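Local coordinates for 50S ribosomal protein L16 arginine hydroxylase (Escherichia coli, PDB 4CCL), which hydroxylates an arginine side chain of ribosomal protein uL16 at its C3 position, using ferrous iron, 2-oxoglutarate and molecular oxygen, at residues Thr6-Trp9 and Pro10-Leu13; Leu357-Leu360 and Ala361-Asn365; Val83-Val86 and Asn87-His90. One frame throughout, in Å; residues are numbered along the deposited sequence.

Contact 1: residues Thr6-Trp9 and Pro10-Leu13; sequences TLNW and PDFL
Leu7 and Phe12 meet on the close-packed side of this helix start. Methyl CD2 of Leu7 lies over one face of the phenyl ring, a CH-pi contact with the methyl 4.2 Å from the Phe12 ring centroid. The same methyl stands above the Trp9 indole, toward its rim. The side chains of Trp9 and Phe12 run alongside each other, but their ring planes are turned 83° apart; CZ3 of Trp9 comes 4.0 Å from CD2 of Phe12. One turn on, Leu13 brings CD2 to the edge of the indole, 4.2 Å from Trp9 CE3. With CG anti to the backbone N (chi1 174°), Phe12 turns inward, where it meets Tyr180 edge-to-face and touches Phe132, both from strands of the JmjC domain. Cutting Phe12 back to an alanine is likely to leave the Leu7 methyl and the Trp9 ring without their shared neighbour and to open a gap against the sheet. The other side is looser and faces solvent. Asn8 sits at the N-cap, yet its side chain makes no capping bond; its OD1 lies 3.3 Å from Pro10 CD. Asp11 sends its carboxylate along the helix to a salt bridge with Arg15. Proline suits the first turn because an N-H there would find no helical acceptor. Regular helical bonds begin with Phe12 N to Asn8 O at 3.2 Å and Leu13 N to Trp9 O at 2.9 Å. The chemistry implies that apolar contact of Leu7 and Phe12 holds the helix start to the fold, while Asn8 and Asp11 keep its outer side polar.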
# COMPACT_ATOMS: atom_id res chain seq x y z
N THR B 6 -5.47 42.56 5.93
CA THR B 6 -5.23 43.74 5.09
C THR B 6 -4.42 43.41 3.84
O THR B 6 -4.09 44.29 3.05
CB THR B 6 -4.53 44.86 5.88
OG1 THR B 6 -3.24 44.41 6.32
CG2 THR B 6 -5.36 45.25 7.10
N LEU B 7 -4.10 42.13 3.67
CA LEU B 7 -3.31 41.66 2.54
C LEU B 7 -4.01 41.93 1.20
O LEU B 7 -5.23 41.86 1.10
CB LEU B 7 -3.02 40.16 2.70
CG LEU B 7 -2.15 39.40 1.70
CD1 LEU B 7 -0.89 40.18 1.35
CD2 LEU B 7 -1.80 38.02 2.24
N ASN B 8 -3.21 42.23 0.18
CA ASN B 8 -3.73 42.32 -1.18
C ASN B 8 -3.53 40.94 -1.77
O ASN B 8 -2.40 40.53 -2.03
CB ASN B 8 -2.96 43.39 -1.96
CG ASN B 8 -3.38 43.50 -3.41
OD1 ASN B 8 -4.37 42.90 -3.83
ND2 ASN B 8 -2.64 44.28 -4.19
N TRP B 9 -4.63 40.23 -1.97
CA TRP B 9 -4.59 38.82 -2.36
C TRP B 9 -4.11 38.49 -3.78
O TRP B 9 -3.28 37.60 -3.94
CB TRP B 9 -5.90 38.09 -2.01
CG TRP B 9 -6.01 37.70 -0.56
CD1 TRP B 9 -6.72 38.34 0.41
CD2 TRP B 9 -5.38 36.58 0.08
NE1 TRP B 9 -6.57 37.69 1.61
CE2 TRP B 9 -5.75 36.60 1.44
CE3 TRP B 9 -4.53 35.56 -0.37
CZ2 TRP B 9 -5.32 35.65 2.35
CZ3 TRP B 9 -4.10 34.61 0.54
CH2 TRP B 9 -4.49 34.66 1.88
N PRO B 10 -4.63 39.18 -4.81
CA PRO B 10 -4.17 38.86 -6.17
C PRO B 10 -2.66 39.02 -6.31
O PRO B 10 -1.99 38.13 -6.85
CB PRO B 10 -4.88 39.91 -7.02
CG PRO B 10 -6.13 40.21 -6.28
CD PRO B 10 -5.77 40.13 -4.83
N ASP B 11 -2.13 40.12 -5.79
CA ASP B 11 -0.70 40.38 -5.84
C ASP B 11 0.11 39.31 -5.11
O ASP B 11 1.17 38.90 -5.58
CB ASP B 11 -0.38 41.76 -5.25
CG ASP B 11 1.10 41.98 -5.06
OD1 ASP B 11 1.82 42.10 -6.08
OD2 ASP B 11 1.56 42.02 -3.90
N PHE B 12 -0.41 38.87 -3.97
CA PHE B 12 0.28 37.88 -3.15
C PHE B 12 0.32 36.53 -3.85
O PHE B 12 1.38 35.91 -3.98
CB PHE B 12 -0.39 37.75 -1.79
CG PHE B 12 0.18 36.65 -0.94
CD1 PHE B 12 1.32 36.87 -0.18
CD2 PHE B 12 -0.42 35.40 -0.90
CE1 PHE B 12 1.85 35.87 0.61
CE2 PHE B 12 0.10 34.39 -0.11
CZ PHE B 12 1.24 34.62 0.64
N LEU B 13 -0.85 36.07 -4.28
CA LEU B 13 -0.98 34.81 -5.00
C LEU B 13 -0.12 34.82 -6.25
O LEU B 13 0.47 33.80 -6.61
CB LEU B 13 -2.44 34.56 -5.38
CG LEU B 13 -3.41 34.32 -4.22
CD1 LEU B 13 -4.82 34.09 -4.72
CD2 LEU B 13 -2.94 33.16 -3.37

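Contact 2: residues Leu357-Leu360 and Ala361-Asn365; sequences LAML and AALVN
A first torsion of 162° sets CG of Met359 anti to the backbone N, while Leu363 holds its CG beside its own backbone N (chi1 -70°), which directs CD1 to the CG of Met359. The two chains lie side by side and point the same way, with Met359 CG 4.1 Å from Leu363 CD1. Met359 is modelled as selenomethionine, a selenium-labelled form of the natural residue. Both side chains reach Ile325 of strand 323-325; methionine's flexible unbranched chain and leucine's branched end both suit such an apolar seam. A second pair, Leu360 and Val364, touches more lightly, CD1 to CG2 at 4.4 Å; the valine's CG2 also rests 3.3 Å from Leu360 O. The whole stretch is alpha-helix, part of helix 354-365 in the ROXA-like winged-helix domain, where one flank meets helix 290-298 through Leu357 and Ala361 and another meets Trp369 of strand 369-371 through Leu363 and Val364. Alanine suits position 361 because its lone methyl fits in close to Ile293. Ala358 and Ala362, by contrast, lie on the exposed side and expose little apolar surface there. Bonds from each residue to the fourth before it hold the turns: Ala361 N to Leu357 O, Ala362 N to Ala358 O at 2.9 Å, Leu363 N to Met359 O, and Val364 N to Leu360 O, the straightest at 161°. Ala362 N also gives a weak second bond to Met359 O. Asn365 N continues the ladder to Ala361 O, and its side-chain OD1 accepts a bond from Tyr288 N.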
# COMPACT_ATOMS: atom_id res chain seq x y z
N LEU B 357 -32.73 14.99 6.81
CA LEU B 357 -32.85 15.23 8.24
C LEU B 357 -32.16 14.11 9.02
O LEU B 357 -31.50 14.36 10.03
CB LEU B 357 -34.32 15.34 8.65
CG LEU B 357 -34.59 15.77 10.09
CD1 LEU B 357 -33.91 17.09 10.38
CD2 LEU B 357 -36.09 15.86 10.35
N ALA B 358 -32.31 12.89 8.52
CA ALA B 358 -31.67 11.73 9.13
C ALA B 358 -30.15 11.83 9.05
O ALA B 358 -29.46 11.66 10.06
CB ALA B 358 -32.15 10.45 8.46
N MSE B 359 -29.63 12.11 7.86
CA MSE B 359 -28.19 12.30 7.67
C MSE B 359 -27.64 13.37 8.60
O MSE B 359 -26.66 13.13 9.31
CB MSE B 359 -27.88 12.71 6.23
CG MSE B 359 -26.50 13.34 6.07
SE MSE B 359 -26.17 14.05 4.29
CE MSE B 359 -26.48 12.42 3.29
N LEU B 360 -28.27 14.54 8.58
CA LEU B 360 -27.87 15.66 9.42
C LEU B 360 -27.86 15.24 10.88
O LEU B 360 -26.94 15.58 11.64
CB LEU B 360 -28.85 16.83 9.22
CG LEU B 360 -28.60 18.12 10.00
CD1 LEU B 360 -27.18 18.61 9.77
CD2 LEU B 360 -29.61 19.18 9.59
N ALA B 361 -28.87 14.46 11.26
CA ALA B 361 -28.95 13.90 12.61
C ALA B 361 -27.75 13.02 12.92
O ALA B 361 -27.21 13.08 14.02
CB ALA B 361 -30.25 13.12 12.79
N ALA B 362 -27.33 12.22 11.95
CA ALA B 362 -26.17 11.35 12.14
C ALA B 362 -24.89 12.16 12.26
O ALA B 362 -23.98 11.78 12.99
CB ALA B 362 -26.07 10.35 10.99
N LEU B 363 -24.82 13.27 11.54
CA LEU B 363 -23.65 14.14 11.58
C LEU B 363 -23.54 14.86 12.92
O LEU B 363 -22.45 14.98 13.48
CB LEU B 363 -23.69 15.16 10.43
CG LEU B 363 -23.46 14.61 9.02
CD1 LEU B 363 -23.71 15.69 7.97
CD2 LEU B 363 -22.06 14.04 8.88
N VAL B 364 -24.67 15.34 13.43
CA VAL B 364 -24.68 16.00 14.74
C VAL B 364 -24.40 15.00 15.86
O VAL B 364 -23.59 15.27 16.75
CB VAL B 364 -26.02 16.73 14.99
CG1 VAL B 364 -26.06 17.29 16.40
CG2 VAL B 364 -26.21 17.85 13.97
N ASN B 365 -25.07 13.85 15.82
CA ASN B 365 -24.85 12.79 16.80
C ASN B 365 -23.41 12.26 16.79
O ASN B 365 -22.95 11.69 17.78
CB ASN B 365 -25.83 11.64 16.58
CG ASN B 365 -27.26 12.03 16.90
OD1 ASN B 365 -27.50 12.95 17.68
ND2 ASN B 365 -28.22 11.34 16.29

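Contact 3: residues Val83-Val86 and Asn87-His90; sequences VQAV and NHWH
Asn87 curls its side chain back over Ala85, its OD1 3.4 Å from the carbonyl carbon of Ala85. This follows from a first torsion of 52°, which tucks CG between the backbone N and the carbonyl carbon. The amide is used at both ends: OD1 accepts from Leu111 N, and ND2 donates to Asp110, so an asparagine suits a buried place beside strand 108-116. His88 comes next, and the methyl CB of Ala85 sits squarely over one face of its imidazole, 3.7 Å from the ring centroid and only 3° off the ring normal. Both ring nitrogens have partners, ND1 the carbonyl of Glu278 and NE2, weakly, Asp110. The backbone N of His88 bonds to Ala85 O at 3.1 Å. Ala85 has the backbone of a left-handed helical residue, and through it the chain leaves strand 79-83, which lies beside strand 108-116 in the large antiparallel sheet of the JmjC (cupin-type) fold, and turns into the short, weakly bonded helix 86-89. Alanine suits this bend because its single methyl lies against the imidazole face. Trp89 follows, with its CD1 3.3 Å from Ala85 O, while its large ring reaches Leu43 of helix 37-45. Its backbone N gives Val86 O a weak bond. The backbone N of His90 makes an ordinary hydrogen bond to the same oxygen, 2.9 Å from Val86 O, and its CB lies 3.9 Å from Val86 CG1, the beta-branched valine offering a methyl alongside. His90 is the N-cap residue of helix 91-94, and its imidazole caps a backbone N just past the segment, with ND1 bonded to Thr93 OG1.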
# COMPACT_ATOMS: atom_id res chain seq x y z
N VAL B 83 2.07 24.58 21.06
CA VAL B 83 0.83 23.82 21.10
C VAL B 83 0.20 23.69 19.72
O VAL B 83 -0.09 24.69 19.05
CB VAL B 83 -0.19 24.46 22.06
CG1 VAL B 83 -1.52 23.72 21.99
CG2 VAL B 83 0.35 24.47 23.48
N GLN B 84 -0.01 22.44 19.29
CA GLN B 84 -0.57 22.14 17.98
C GLN B 84 -2.09 22.26 17.95
O GLN B 84 -2.76 21.96 18.93
CB GLN B 84 -0.18 20.72 17.57
CG GLN B 84 1.31 20.47 17.47
CD GLN B 84 1.91 21.01 16.19
OE1 GLN B 84 1.23 21.12 15.17
NE2 GLN B 84 3.19 21.36 16.24
N ALA B 85 -2.61 22.69 16.80
CA ALA B 85 -4.05 22.68 16.51
C ALA B 85 -4.93 23.30 17.59
O ALA B 85 -5.90 22.68 18.04
CB ALA B 85 -4.51 21.25 16.22
N VAL B 86 -4.61 24.52 18.00
CA VAL B 86 -5.38 25.22 19.03
C VAL B 86 -6.80 25.49 18.55
O VAL B 86 -7.75 25.50 19.35
CB VAL B 86 -4.69 26.54 19.45
CG1 VAL B 86 -5.55 27.32 20.44
CG2 VAL B 86 -3.33 26.26 20.05
N ASN B 87 -6.96 25.66 17.24
CA ASN B 87 -8.27 25.94 16.65
C ASN B 87 -9.28 24.82 16.91
O ASN B 87 -10.48 25.01 16.72
CB ASN B 87 -8.14 26.21 15.15
CG ASN B 87 -7.37 25.13 14.42
OD1 ASN B 87 -6.25 24.78 14.80
ND2 ASN B 87 -7.98 24.58 13.38
N HIS B 88 -8.79 23.67 17.34
CA HIS B 88 -9.66 22.57 17.74
C HIS B 88 -10.31 22.85 19.09
O HIS B 88 -11.51 22.69 19.26
CB HIS B 88 -8.89 21.24 17.78
CG HIS B 88 -8.41 20.77 16.45
ND1 HIS B 88 -7.95 19.49 16.23
CD2 HIS B 88 -8.32 21.41 15.25
CE1 HIS B 88 -7.59 19.36 14.96
NE2 HIS B 88 -7.81 20.50 14.35
N TRP B 89 -9.49 23.27 20.06
CA TRP B 89 -9.96 23.43 21.44
C TRP B 89 -10.37 24.85 21.84
O TRP B 89 -10.87 25.06 22.95
CB TRP B 89 -8.88 22.92 22.39
CG TRP B 89 -8.09 21.79 21.80
CD1 TRP B 89 -6.93 21.88 21.08
CD2 TRP B 89 -8.42 20.40 21.85
NE1 TRP B 89 -6.51 20.63 20.69
CE2 TRP B 89 -7.42 19.69 21.15
CE3 TRP B 89 -9.48 19.67 22.42
CZ2 TRP B 89 -7.43 18.31 21.01
CZ3 TRP B 89 -9.49 18.30 22.28
CH2 TRP B 89 -8.48 17.63 21.58
N HIS B 90 -10.17 25.82 20.95
CA HIS B 90 -10.48 27.22 21.24
C HIS B 90 -11.17 27.89 20.05
O HIS B 90 -10.60 27.96 18.96
CB HIS B 90 -9.18 27.97 21.58
CG HIS B 90 -9.38 29.17 22.46
ND1 HIS B 90 -9.18 30.46 22.02
CD2 HIS B 90 -9.73 29.28 23.76
CE1 HIS B 90 -9.41 31.31 23.00
NE2 HIS B 90 -9.75 30.61 24.07

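In the fold
From the N terminus the three contacts come in the order 1, 3, 2, strictly in series: none nests within or crosses another, and each spans three to five residues, about a turn. Contact 1 starts helix 9-15 and lays it against strands of the JmjC sheet. Contact 3 turns the chain out of strand 79-83 of that sheet and toward helix 91-94, touching helix 37-45 as well. Contact 2 lies much later, on helix 354-365 of the winged-helix domain. None touches another; the centres of contacts 1 and 3 are about 26 Å apart, and contact 2 is about 25 Å from contact 3 and 38 Å from contact 1.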